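Local coordinates for protein thiaminase-I (Naegleria gruberi, PDB 4HCW) that is an enzyme of the thiaminase family with a two-lobed alpha/beta architecture resembling that of periplasmic binding proteins, at residues A[8-13]-A[62-67]; A[12-17]-A[51-56]; A[67-72]-A[261-266]. One frame throughout, in Å; residues are numbered along the deposited sequence.

How the interactions relate
All three interactions are built on one mixed sheet, where strand 65-69 lies between strands 8-13 and 260-267. Interaction 1 forms its parallel edge with 8-13, and interaction 3 its antiparallel edge with 260-267; they share Ser67, and their centres are about 13 Å apart. Interaction 2 shares Gly12 and Leu13 with interaction 1, about 11 Å between centres, and continues past the end of strand 8-13. Its centre is about 9 Å from that of interaction 3, to which Tyr54 OH is joined by a probable hydrogen bond to Asp69 OD2 at 2.5 Å. The Phe14 ring also packs against Asp263, which brings the 12-17 segment against strand 260-267.

Interaction 1 of 3, residues A[8-13]-A[62-67]; sequences TLTVGL and LPDVFS
Thr10 and Asp64 hold each other reciprocally at the start of this parallel strand pair. Asp64 OD2 accepts from Thr10 N at 3.1 Å, an almost straight bond (175° at the hydrogen) that meets the carboxylate on its anti side. In return Asp64 N donates to Thr10 OG1, 3.0 Å away; with chi1 at 56° that hydroxyl stands between the backbone N and carbonyl carbon of Thr10 and faces the second segment. The Thr10 side chain and Pro63, whose CB lies 3.7 Å from Thr10 OG1, form the partly exposed border, and the poorly ordered Thr8 beyond them hardly takes part.

From Val65 on, the pair is compact and buried. Three main-chain bonds, running from Thr10 to Ser67, set the parallel register: Val65 N to Thr10 O at 3.1 Å, Gly12 N to Val65 O at 2.7 Å and Ser67 N to Gly12 O at 2.7 Å. Val11 and Val65 lie side by side on one face, Val11 CG2 meeting Val65 CG1 at 3.6 Å. Gly12 has no side chain, and its CA comes within 4.1 Å of Phe66 CA.

Strand 44-50 flanks 8-13 on the side away from 65-69. Helix 275-288 covers the face bearing Leu9 and Val65 through Val278, Val282 and Ile283, and its Lys275 forms a salt bridge with Asp64 OD2.

Interaction 2 of 3, residues A[12-17]-A[51-56]; sequences GLFPYL and FDCYSD
Tyr16 and Asp52 meet because their first torsions send them across the gap between the two loops: Tyr16 has CG opposite its carbonyl carbon (chi1 -61°), whereas Asp52 extends CG away from its backbone N (chi1 -164°). Tyr16 OH donates to Asp52 OD1 at 2.8 Å, approaching from above the carboxylate plane. From the other face of that plane Tyr54 N reaches the same oxygen at 3.0 Å, so two donors grip OD1 and limit rotation of the carboxylate.

The Tyr54 ring, turned toward 12-17, completes the join. It presents its edge to the face of Tyr16 in an offset edge-to-face pair, centroids 5.4 Å apart and planes at 70°, with the nearest ring carbons being Tyr16 CE2 and Tyr54 CD2. Phe14 meets it too, crossing obliquely with Phe14 CE1 4.0 Å from Tyr54 CE2, while Cys53 SG sits over the centre of one Tyr54 face. Tyr54 OH is hydrogen-bonded to Asp69, which fixes the far end of this ring on the neighbouring strand.

At the root of the loops one backbone hydrogen bond is flanked by packing of side-chain carbons on the main chain. Phe51 N donates to Leu13 O at 2.9 Å; beside it Phe51 CB rests 3.6 Å from Gly12 CA, and Pro15 CD lies 3.3 Å from Phe51 O.

The bond from Tyr54 N defines an Asx turn at Asp52, combined with a type I beta turn from Asp52 to Ser55; across from them, Tyr16 is the centre of an inverse gamma turn. The turns on the two sides follow the C-terminal ends of the adjacent parallel strands 8-13 and 44-50, the position where alpha/beta folds place many of their functional loops.

Interaction 3 of 3, residues A[67-72]-A[261-266]; sequences STDSIF and YTDVLA
Thr68 and Val264 form the hydrogen-bonded pair of this antiparallel junction, Thr68 N donating to Val264 O at 2.9 Å and Val264 N to Thr68 O at 2.7 Å. Strands 67-69 and 261-266 run at 149° to each other, and the next rung is supplied by Ser70 N, which reaches Thr262 O at 2.9 Å. Ser67 and Asp69 occupy non-hydrogen-bonded pairs with Leu265 and Asp263; Leu265 CD2 packs against Ser67 CB.

A hydroxyl bridge reinforces the end of the pairing. Ser70 OG and Thr262 OG1 lie 2.7 Å apart in a hydrogen bond whose direction is open. Both oxygens stand between their own backbone N and carbonyl carbon (chi1 56° and 63°), which sets them facing each other across the strands. Thr262 OG1 has a second partner in Ser104 OG.

Where the strand turns away, Asp69 organises the chain. Its OD1 takes the N-H of Ile71 at 3.0 Å from above the carboxylate plane, making an Asx turn, while OD2 is hydrogen-bonded to Tyr54 OH. Its carbonyl is used twice: Thr68 OG1 donates to Asp69 O at 3.1 Å, and Phe72 N reaches the same oxygen at 3.3 Å from the opposite face of the carbonyl plane. Phe72 then occupies the N-cap position of helix 73-77.

Asp263 stands on the same sheet face as Asp69, its OD1 4.4 Å from Asp69 OD2 and the two carboxylate planes perpendicular. Main-chain pairing thus sets both acids on one face, and because Asp69 engages both of its carboxylate oxygens, its side-chain bonds further fix the position of its own carboxylate.

Interaction 1 of 3, residues A[8-13]-A[62-67]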
ATOM      1  N   THR A   8     -28.172   7.569   9.103  1.00191.43           N
ATOM      2  CA  THR A   8     -26.743   7.727   9.346  1.00191.43           C
ATOM      3  C   THR A   8     -25.923   6.910   8.353  1.00191.43           C
ATOM      4  O   THR A   8     -26.415   5.941   7.777  1.00191.43           O
ATOM      5  CB  THR A   8     -26.364   7.298  10.777  1.00128.39           C
ATOM      6  OG1 THR A   8     -26.512   5.879  10.909  1.00128.39           O
ATOM      7  CG2 THR A   8     -27.248   7.998  11.798  1.00128.39           C
ATOM      8  N   LEU A   9     -24.668   7.305   8.160  1.00 92.85           N
ATOM      9  CA  LEU A   9     -23.779   6.615   7.230  1.00 92.85           C
ATOM     10  C   LEU A   9     -22.503   6.152   7.928  1.00 92.85           C
ATOM     11  O   LEU A   9     -21.744   6.965   8.455  1.00 92.85           O
ATOM     12  CB  LEU A   9     -23.425   7.527   6.054  1.00 76.29           C
ATOM     13  CG  LEU A   9     -22.588   6.913   4.929  1.00 76.29           C
ATOM     14  CD1 LEU A   9     -23.408   5.904   4.142  1.00 76.29           C
ATOM     15  CD2 LEU A   9     -22.037   7.994   4.012  1.00 76.29           C
ATOM     16  N   THR A  10     -22.270   4.843   7.927  1.00 86.28           N
ATOM     17  CA  THR A  10     -21.071   4.280   8.541  1.00 86.28           C
ATOM     18  C   THR A  10     -19.914   4.221   7.548  1.00 86.28           C
ATOM     19  O   THR A  10     -20.042   3.650   6.464  1.00 86.28           O
ATOM     20  CB  THR A  10     -21.328   2.870   9.111  1.00 70.40           C
ATOM     21  OG1 THR A  10     -21.843   2.019   8.080  1.00 70.40           O
ATOM     22  CG2 THR A  10     -22.325   2.932  10.257  1.00 70.40           C
ATOM     23  N   VAL A  11     -18.787   4.815   7.925  1.00 70.90           N
ATOM     24  CA  VAL A  11     -17.607   4.832   7.068  1.00 70.90           C
ATOM     25  C   VAL A  11     -16.432   4.109   7.719  1.00 70.90           C
ATOM     26  O   VAL A  11     -16.022   4.447   8.830  1.00 70.90           O
ATOM     27  CB  VAL A  11     -17.181   6.271   6.721  1.00 70.90           C
ATOM     28  CG1 VAL A  11     -15.954   6.258   5.820  1.00 70.90           C
ATOM     29  CG2 VAL A  11     -18.325   7.017   6.058  1.00 70.90           C
ATOM     30  N   GLY A  12     -15.897   3.113   7.020  1.00 76.92           N
ATOM     31  CA  GLY A  12     -14.753   2.367   7.510  1.00 76.92           C
ATOM     32  C   GLY A  12     -13.450   2.856   6.904  1.00 76.92           C
ATOM     33  O   GLY A  12     -13.132   2.539   5.758  1.00 76.92           O
ATOM     34  N   LEU A  13     -12.695   3.628   7.677  1.00 62.17           N
ATOM     35  CA  LEU A  13     -11.449   4.217   7.195  1.00 62.17           C
ATOM     36  C   LEU A  13     -10.263   3.264   7.319  1.00 62.17           C
ATOM     37  O   LEU A  13     -10.217   2.424   8.220  1.00 62.17           O
ATOM     38  CB  LEU A  13     -11.147   5.515   7.947  1.00 59.83           C
ATOM     39  CG  LEU A  13     -12.138   6.663   7.756  1.00 59.83           C
ATOM     40  CD1 LEU A  13     -11.697   7.886   8.543  1.00 59.83           C
ATOM     41  CD2 LEU A  13     -12.292   6.996   6.281  1.00 59.83           C
ATOM     42  N   LEU A  62     -19.221  -5.969   6.371  1.00 89.11           N
ATOM     43  CA  LEU A  62     -18.836  -4.698   5.770  1.00 89.11           C
ATOM     44  C   LEU A  62     -19.774  -3.566   6.181  1.00 89.11           C
ATOM     45  O   LEU A  62     -20.983  -3.765   6.287  1.00 89.11           O
ATOM     46  CB  LEU A  62     -18.815  -4.822   4.245  1.00 73.07           C
ATOM     47  CG  LEU A  62     -17.868  -5.867   3.653  1.00 73.07           C
ATOM     48  CD1 LEU A  62     -18.133  -6.052   2.167  1.00 73.07           C
ATOM     49  CD2 LEU A  62     -16.418  -5.476   3.893  1.00 73.07           C
ATOM     50  N   PRO A  63     -19.210  -2.372   6.420  1.00104.03           N
ATOM     51  CA  PRO A  63     -19.997  -1.167   6.703  1.00104.03           C
ATOM     52  C   PRO A  63     -20.650  -0.631   5.432  1.00104.03           C
ATOM     53  O   PRO A  63     -20.574  -1.279   4.388  1.00104.03           O
ATOM     54  CB  PRO A  63     -18.945  -0.170   7.208  1.00 83.24           C
ATOM     55  CG  PRO A  63     -17.736  -0.995   7.541  1.00 83.24           C
ATOM     56  CD  PRO A  63     -17.768  -2.133   6.580  1.00 83.24           C
ATOM     57  N   ASP A  64     -21.282   0.536   5.522  1.00 92.52           N
ATOM     58  CA  ASP A  64     -21.899   1.166   4.357  1.00 92.52           C
ATOM     59  C   ASP A  64     -20.850   1.483   3.300  1.00 92.52           C
ATOM     60  O   ASP A  64     -20.999   1.129   2.131  1.00 92.52           O
ATOM     61  CB  ASP A  64     -22.635   2.444   4.762  1.00118.92           C
ATOM     62  CG  ASP A  64     -23.891   2.168   5.563  1.00118.92           C
ATOM     63  OD1 ASP A  64     -24.563   1.152   5.284  1.00118.92           O
ATOM     64  OD2 ASP A  64     -24.207   2.967   6.469  1.00118.92           O
ATOM     65  N   VAL A  65     -19.787   2.157   3.725  1.00 94.94           N
ATOM     66  CA  VAL A  65     -18.660   2.458   2.853  1.00 94.94           C
ATOM     67  C   VAL A  65     -17.358   2.195   3.603  1.00 94.94           C
ATOM     68  O   VAL A  65     -17.181   2.649   4.733  1.00 94.94           O
ATOM     69  CB  VAL A  65     -18.714   3.912   2.336  1.00 76.91           C
ATOM     70  CG1 VAL A  65     -19.323   4.827   3.384  1.00 76.91           C
ATOM     71  CG2 VAL A  65     -17.330   4.394   1.919  1.00 76.91           C
ATOM     72  N   PHE A  66     -16.458   1.447   2.975  1.00 82.39           N
ATOM     73  CA  PHE A  66     -15.232   1.013   3.634  1.00 82.39           C
ATOM     74  C   PHE A  66     -14.009   1.161   2.735  1.00 82.39           C
ATOM     75  O   PHE A  66     -14.118   1.138   1.509  1.00 82.39           O
ATOM     76  CB  PHE A  66     -15.369  -0.444   4.083  1.00 80.99           C
ATOM     77  CG  PHE A  66     -15.793  -1.377   2.983  1.00 80.99           C
ATOM     78  CD1 PHE A  66     -14.852  -1.971   2.158  1.00 80.99           C
ATOM     79  CD2 PHE A  66     -17.134  -1.657   2.772  1.00 80.99           C
ATOM     80  CE1 PHE A  66     -15.240  -2.825   1.145  1.00 80.99           C
ATOM     81  CE2 PHE A  66     -17.527  -2.511   1.760  1.00 80.99           C
ATOM     82  CZ  PHE A  66     -16.578  -3.096   0.946  1.00 80.99           C
ATOM     83  N   SER A  67     -12.844   1.311   3.358  1.00 78.82           N
ATOM     84  CA  SER A  67     -11.585   1.342   2.628  1.00 78.82           C
ATOM     85  C   SER A  67     -10.830   0.040   2.854  1.00 78.82           C
ATOM     86  O   SER A  67     -10.515  -0.316   3.989  1.00 78.82           O
ATOM     87  CB  SER A  67     -10.730   2.530   3.073  1.00 88.89           C
ATOM     88  OG  SER A  67      -9.521   2.591   2.336  1.00 88.89           O
TER

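Interaction 2 of 3, residues A[12-17]-A[51-56]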
ATOM      1  N   GLY A  12     -15.897   3.113   7.020  1.00 76.92           N
ATOM      2  CA  GLY A  12     -14.753   2.367   7.510  1.00 76.92           C
ATOM      3  C   GLY A  12     -13.450   2.856   6.904  1.00 76.92           C
ATOM      4  O   GLY A  12     -13.132   2.539   5.758  1.00 76.92           O
ATOM      5  N   LEU A  13     -12.695   3.628   7.677  1.00 62.17           N
ATOM      6  CA  LEU A  13     -11.449   4.217   7.195  1.00 62.17           C
ATOM      7  C   LEU A  13     -10.263   3.264   7.319  1.00 62.17           C
ATOM      8  O   LEU A  13     -10.217   2.424   8.220  1.00 62.17           O
ATOM      9  CB  LEU A  13     -11.147   5.515   7.947  1.00 59.83           C
ATOM     10  CG  LEU A  13     -12.138   6.663   7.756  1.00 59.83           C
ATOM     11  CD1 LEU A  13     -11.697   7.886   8.543  1.00 59.83           C
ATOM     12  CD2 LEU A  13     -12.292   6.996   6.281  1.00 59.83           C
ATOM     13  N   PHE A  14      -9.307   3.406   6.406  1.00 74.76           N
ATOM     14  CA  PHE A  14      -8.064   2.646   6.455  1.00 74.76           C
ATOM     15  C   PHE A  14      -7.240   3.108   7.652  1.00 74.76           C
ATOM     16  O   PHE A  14      -6.770   4.246   7.685  1.00 74.76           O
ATOM     17  CB  PHE A  14      -7.281   2.841   5.156  1.00 84.18           C
ATOM     18  CG  PHE A  14      -6.052   1.986   5.049  1.00 84.18           C
ATOM     19  CD1 PHE A  14      -6.151   0.644   4.722  1.00 84.18           C
ATOM     20  CD2 PHE A  14      -4.795   2.529   5.261  1.00 84.18           C
ATOM     21  CE1 PHE A  14      -5.020  -0.144   4.617  1.00 84.18           C
ATOM     22  CE2 PHE A  14      -3.662   1.747   5.157  1.00 84.18           C
ATOM     23  CZ  PHE A  14      -3.775   0.409   4.836  1.00 84.18           C
ATOM     24  N   PRO A  15      -7.063   2.222   8.644  1.00 76.47           N
ATOM     25  CA  PRO A  15      -6.485   2.591   9.941  1.00 76.47           C
ATOM     26  C   PRO A  15      -4.959   2.576   9.967  1.00 76.47           C
ATOM     27  O   PRO A  15      -4.366   3.030  10.946  1.00 76.47           O
ATOM     28  CB  PRO A  15      -7.024   1.502  10.867  1.00 49.65           C
ATOM     29  CG  PRO A  15      -7.109   0.298   9.988  1.00 49.65           C
ATOM     30  CD  PRO A  15      -7.445   0.799   8.598  1.00 49.65           C
ATOM     31  N   TYR A  16      -4.335   2.066   8.913  1.00 76.82           N
ATOM     32  CA  TYR A  16      -2.883   1.918   8.904  1.00 76.82           C
ATOM     33  C   TYR A  16      -2.165   3.106   8.270  1.00 76.82           C
ATOM     34  O   TYR A  16      -1.506   2.977   7.238  1.00 76.82           O
ATOM     35  CB  TYR A  16      -2.481   0.602   8.237  1.00 78.29           C
ATOM     36  CG  TYR A  16      -3.025  -0.611   8.957  1.00 78.29           C
ATOM     37  CD1 TYR A  16      -2.345  -1.163  10.034  1.00 78.29           C
ATOM     38  CD2 TYR A  16      -4.223  -1.195   8.568  1.00 78.29           C
ATOM     39  CE1 TYR A  16      -2.840  -2.269  10.699  1.00 78.29           C
ATOM     40  CE2 TYR A  16      -4.726  -2.299   9.228  1.00 78.29           C
ATOM     41  CZ  TYR A  16      -4.029  -2.832  10.292  1.00 78.29           C
ATOM     42  OH  TYR A  16      -4.523  -3.932  10.952  1.00 78.29           O
ATOM     43  N   LEU A  17      -2.307   4.263   8.908  1.00 56.18           N
ATOM     44  CA  LEU A  17      -1.595   5.472   8.519  1.00 56.18           C
ATOM     45  C   LEU A  17      -0.437   5.680   9.493  1.00 56.18           C
ATOM     46  O   LEU A  17      -0.454   5.131  10.594  1.00 56.18           O
ATOM     47  CB  LEU A  17      -2.548   6.672   8.536  1.00 52.37           C
ATOM     48  CG  LEU A  17      -3.671   6.649   7.499  1.00 52.37           C
ATOM     49  CD1 LEU A  17      -4.458   7.949   7.528  1.00 52.37           C
ATOM     50  CD2 LEU A  17      -3.113   6.386   6.110  1.00 52.37           C
ATOM     51  N   PHE A  51     -11.595   0.528   9.863  1.00 66.44           N
ATOM     52  CA  PHE A  51     -11.936  -0.758   9.265  1.00 66.44           C
ATOM     53  C   PHE A  51     -10.683  -1.564   8.938  1.00 66.44           C
ATOM     54  O   PHE A  51      -9.979  -1.269   7.973  1.00 66.44           O
ATOM     55  CB  PHE A  51     -12.774  -0.555   8.003  1.00 57.93           C
ATOM     56  CG  PHE A  51     -13.082  -1.825   7.263  1.00 57.93           C
ATOM     57  CD1 PHE A  51     -14.022  -2.718   7.751  1.00 57.93           C
ATOM     58  CD2 PHE A  51     -12.440  -2.122   6.071  1.00 57.93           C
ATOM     59  CE1 PHE A  51     -14.310  -3.886   7.069  1.00 57.93           C
ATOM     60  CE2 PHE A  51     -12.724  -3.288   5.385  1.00 57.93           C
ATOM     61  CZ  PHE A  51     -13.660  -4.171   5.885  1.00 57.93           C
ATOM     62  N   ASP A  52     -10.414  -2.581   9.749  1.00 61.88           N
ATOM     63  CA  ASP A  52      -9.246  -3.431   9.553  1.00 61.88           C
ATOM     64  C   ASP A  52      -9.511  -4.469   8.469  1.00 61.88           C
ATOM     65  O   ASP A  52     -10.095  -5.519   8.735  1.00 61.88           O
ATOM     66  CB  ASP A  52      -8.873  -4.130  10.861  1.00 63.98           C
ATOM     67  CG  ASP A  52      -7.474  -4.716  10.831  1.00 63.98           C
ATOM     68  OD1 ASP A  52      -6.879  -4.800   9.735  1.00 63.98           O
ATOM     69  OD2 ASP A  52      -6.967  -5.096  11.908  1.00 63.98           O
ATOM     70  N   CYS A  53      -9.069  -4.178   7.250  1.00 60.49           N
ATOM     71  CA  CYS A  53      -9.246  -5.097   6.132  1.00 60.49           C
ATOM     72  C   CYS A  53      -8.312  -6.298   6.250  1.00 60.49           C
ATOM     73  O   CYS A  53      -8.439  -7.270   5.508  1.00 60.49           O
ATOM     74  CB  CYS A  53      -9.014  -4.381   4.800  1.00 71.26           C
ATOM     75  SG  CYS A  53      -7.314  -3.826   4.536  1.00 71.26           S
ATOM     76  N   TYR A  54      -7.370  -6.223   7.185  1.00 64.62           N
ATOM     77  CA  TYR A  54      -6.443  -7.324   7.416  1.00 64.62           C
ATOM     78  C   TYR A  54      -6.953  -8.239   8.524  1.00 64.62           C
ATOM     79  O   TYR A  54      -6.186  -8.962   9.158  1.00 64.62           O
ATOM     80  CB  TYR A  54      -5.039  -6.799   7.725  1.00 57.04           C
ATOM     81  CG  TYR A  54      -4.467  -5.964   6.601  1.00 57.04           C
ATOM     82  CD1 TYR A  54      -4.119  -6.545   5.388  1.00 57.04           C
ATOM     83  CD2 TYR A  54      -4.288  -4.595   6.747  1.00 57.04           C
ATOM     84  CE1 TYR A  54      -3.605  -5.785   4.353  1.00 57.04           C
ATOM     85  CE2 TYR A  54      -3.772  -3.828   5.718  1.00 57.04           C
ATOM     86  CZ  TYR A  54      -3.433  -4.429   4.524  1.00 57.04           C
ATOM     87  OH  TYR A  54      -2.921  -3.670   3.497  1.00 57.04           O
ATOM     88  N   SER A  55      -8.263  -8.193   8.740  1.00 63.71           N
ATOM     89  CA  SER A  55      -8.943  -9.086   9.666  1.00 63.71           C
ATOM     90  C   SER A  55     -10.112  -9.746   8.945  1.00 63.71           C
ATOM     91  O   SER A  55     -11.005  -9.061   8.452  1.00 63.71           O
ATOM     92  CB  SER A  55      -9.450  -8.309  10.880  1.00 68.21           C
ATOM     93  OG  SER A  55     -10.260  -9.126  11.706  1.00 68.21           O
ATOM     94  N   ASP A  56     -10.100 -11.075   8.879  1.00 83.91           N
ATOM     95  CA  ASP A  56     -11.147 -11.815   8.180  1.00 83.91           C
ATOM     96  C   ASP A  56     -12.527 -11.587   8.788  1.00 83.91           C
ATOM     97  O   ASP A  56     -13.537 -11.639   8.087  1.00 83.91           O
ATOM     98  CB  ASP A  56     -10.827 -13.312   8.151  1.00 81.44           C
ATOM     99  CG  ASP A  56      -9.708 -13.651   7.189  1.00 81.44           C
ATOM    100  OD1 ASP A  56      -9.473 -12.861   6.252  1.00 81.44           O
ATOM    101  OD2 ASP A  56      -9.070 -14.708   7.367  1.00 81.44           O
TER

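Interaction 3 of 3, residues A[67-72]-A[261-266]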
ATOM      1  N   SER A  67     -12.844   1.311   3.358  1.00 78.82           N
ATOM      2  CA  SER A  67     -11.585   1.342   2.628  1.00 78.82           C
ATOM      3  C   SER A  67     -10.830   0.040   2.854  1.00 78.82           C
ATOM      4  O   SER A  67     -10.515  -0.316   3.989  1.00 78.82           O
ATOM      5  CB  SER A  67     -10.730   2.530   3.073  1.00 88.89           C
ATOM      6  OG  SER A  67      -9.521   2.591   2.336  1.00 88.89           O
ATOM      7  N   THR A  68     -10.548  -0.675   1.769  1.00 62.32           N
ATOM      8  CA  THR A  68      -9.862  -1.957   1.864  1.00 62.32           C
ATOM      9  C   THR A  68      -8.682  -2.043   0.908  1.00 62.32           C
ATOM     10  O   THR A  68      -8.656  -1.377  -0.127  1.00 62.32           O
ATOM     11  CB  THR A  68     -10.813  -3.129   1.567  1.00 71.16           C
ATOM     12  OG1 THR A  68     -10.067  -4.352   1.523  1.00 71.16           O
ATOM     13  CG2 THR A  68     -11.510  -2.922   0.230  1.00 71.16           C
ATOM     14  N   ASP A  69      -7.702  -2.866   1.265  1.00 69.35           N
ATOM     15  CA  ASP A  69      -6.586  -3.149   0.377  1.00 69.35           C
ATOM     16  C   ASP A  69      -7.125  -3.915  -0.823  1.00 69.35           C
ATOM     17  O   ASP A  69      -7.974  -4.795  -0.676  1.00 69.35           O
ATOM     18  CB  ASP A  69      -5.523  -3.975   1.106  1.00 74.86           C
ATOM     19  CG  ASP A  69      -4.199  -4.022   0.361  1.00 74.86           C
ATOM     20  OD1 ASP A  69      -4.201  -3.979  -0.889  1.00 74.86           O
ATOM     21  OD2 ASP A  69      -3.148  -4.106   1.031  1.00 74.86           O
ATOM     22  N   SER A  70      -6.634  -3.579  -2.011  1.00 72.06           N
ATOM     23  CA  SER A  70      -7.096  -4.227  -3.234  1.00 72.06           C
ATOM     24  C   SER A  70      -6.593  -5.666  -3.341  1.00 72.06           C
ATOM     25  O   SER A  70      -6.995  -6.405  -4.239  1.00 72.06           O
ATOM     26  CB  SER A  70      -6.674  -3.419  -4.463  1.00 61.70           C
ATOM     27  OG  SER A  70      -5.273  -3.215  -4.483  1.00 61.70           O
ATOM     28  N   ILE A  71      -5.721  -6.058  -2.417  1.00 75.61           N
ATOM     29  CA  ILE A  71      -5.186  -7.416  -2.392  1.00 75.61           C
ATOM     30  C   ILE A  71      -6.278  -8.425  -2.035  1.00 75.61           C
ATOM     31  O   ILE A  71      -6.168  -9.610  -2.349  1.00 75.61           O
ATOM     32  CB  ILE A  71      -4.000  -7.543  -1.403  1.00 54.89           C
ATOM     33  CG1 ILE A  71      -3.188  -8.810  -1.687  1.00 54.89           C
ATOM     34  CG2 ILE A  71      -4.486  -7.509   0.041  1.00 54.89           C
ATOM     35  CD1 ILE A  71      -1.969  -8.958  -0.806  1.00 54.89           C
ATOM     36  N   PHE A  72      -7.336  -7.946  -1.390  1.00 70.31           N
ATOM     37  CA  PHE A  72      -8.448  -8.804  -1.001  1.00 70.31           C
ATOM     38  C   PHE A  72      -9.723  -8.407  -1.731  1.00 70.31           C
ATOM     39  O   PHE A  72     -10.809  -8.879  -1.399  1.00 70.31           O
ATOM     40  CB  PHE A  72      -8.675  -8.733   0.510  1.00 63.15           C
ATOM     41  CG  PHE A  72      -7.521  -9.248   1.320  1.00 63.15           C
ATOM     42  CD1 PHE A  72      -6.753 -10.306   0.862  1.00 63.15           C
ATOM     43  CD2 PHE A  72      -7.201  -8.671   2.536  1.00 63.15           C
ATOM     44  CE1 PHE A  72      -5.690 -10.781   1.605  1.00 63.15           C
ATOM     45  CE2 PHE A  72      -6.139  -9.140   3.283  1.00 63.15           C
ATOM     46  CZ  PHE A  72      -5.383 -10.197   2.818  1.00 63.15           C
ATOM     47  N   TYR A 261       0.805  -1.468  -3.810  1.00 71.28           N
ATOM     48  CA  TYR A 261      -0.453  -1.742  -3.130  1.00 71.28           C
ATOM     49  C   TYR A 261      -1.372  -0.534  -3.273  1.00 71.28           C
ATOM     50  O   TYR A 261      -0.912   0.607  -3.256  1.00 71.28           O
ATOM     51  CB  TYR A 261      -0.216  -2.030  -1.647  1.00 98.87           C
ATOM     52  CG  TYR A 261       0.742  -3.167  -1.368  1.00 98.87           C
ATOM     53  CD1 TYR A 261       0.315  -4.487  -1.404  1.00 98.87           C
ATOM     54  CD2 TYR A 261       2.072  -2.917  -1.051  1.00 98.87           C
ATOM     55  CE1 TYR A 261       1.187  -5.528  -1.143  1.00 98.87           C
ATOM     56  CE2 TYR A 261       2.950  -3.952  -0.789  1.00 98.87           C
ATOM     57  CZ  TYR A 261       2.504  -5.255  -0.836  1.00 98.87           C
ATOM     58  OH  TYR A 261       3.375  -6.288  -0.575  1.00 98.87           O
ATOM     59  N   THR A 262      -2.669  -0.783  -3.418  1.00 77.86           N
ATOM     60  CA  THR A 262      -3.641   0.302  -3.497  1.00 77.86           C
ATOM     61  C   THR A 262      -4.801   0.086  -2.534  1.00 77.86           C
ATOM     62  O   THR A 262      -5.438  -0.968  -2.540  1.00 77.86           O
ATOM     63  CB  THR A 262      -4.210   0.472  -4.921  1.00 63.87           C
ATOM     64  OG1 THR A 262      -4.917  -0.715  -5.301  1.00 63.87           O
ATOM     65  CG2 THR A 262      -3.097   0.745  -5.922  1.00 63.87           C
ATOM     66  N   ASP A 263      -5.069   1.088  -1.703  1.00 74.75           N
ATOM     67  CA  ASP A 263      -6.230   1.064  -0.826  1.00 74.75           C
ATOM     68  C   ASP A 263      -7.419   1.669  -1.559  1.00 74.75           C
ATOM     69  O   ASP A 263      -7.310   2.737  -2.161  1.00 74.75           O
ATOM     70  CB  ASP A 263      -5.947   1.827   0.466  1.00 82.32           C
ATOM     71  CG  ASP A 263      -4.875   1.165   1.309  1.00 82.32           C
ATOM     72  OD1 ASP A 263      -4.843  -0.083   1.354  1.00 82.32           O
ATOM     73  OD2 ASP A 263      -4.063   1.889   1.922  1.00 82.32           O
ATOM     74  N   VAL A 264      -8.554   0.980  -1.511  1.00 83.63           N
ATOM     75  CA  VAL A 264      -9.713   1.373  -2.304  1.00 83.63           C
ATOM     76  C   VAL A 264     -10.965   1.608  -1.459  1.00 83.63           C
ATOM     77  O   VAL A 264     -11.357   0.759  -0.658  1.00 83.63           O
ATOM     78  CB  VAL A 264     -10.019   0.318  -3.389  1.00 64.93           C
ATOM     79  CG1 VAL A 264     -11.342   0.614  -4.066  1.00 64.93           C
ATOM     80  CG2 VAL A 264      -8.891   0.265  -4.409  1.00 64.93           C
ATOM     81  N   LEU A 265     -11.579   2.773  -1.644  1.00 79.50           N
ATOM     82  CA  LEU A 265     -12.857   3.085  -1.014  1.00 79.50           C
ATOM     83  C   LEU A 265     -13.998   2.455  -1.803  1.00 79.50           C
ATOM     84  O   LEU A 265     -14.170   2.732  -2.989  1.00 79.50           O
ATOM     85  CB  LEU A 265     -13.059   4.598  -0.934  1.00 52.39           C
ATOM     86  CG  LEU A 265     -12.292   5.346   0.157  1.00 52.39           C
ATOM     87  CD1 LEU A 265     -12.290   6.839  -0.121  1.00 52.39           C
ATOM     88  CD2 LEU A 265     -12.901   5.056   1.518  1.00 52.39           C
ATOM     89  N   ALA A 266     -14.776   1.607  -1.141  1.00 74.74           N
ATOM     90  CA  ALA A 266     -15.900   0.943  -1.789  1.00 74.74           C
ATOM     91  C   ALA A 266     -17.150   1.021  -0.922  1.00 74.74           C
ATOM     92  O   ALA A 266     -17.062   1.207   0.291  1.00 74.74           O
ATOM     93  CB  ALA A 266     -15.556  -0.505  -2.097  1.00 99.89           C
TER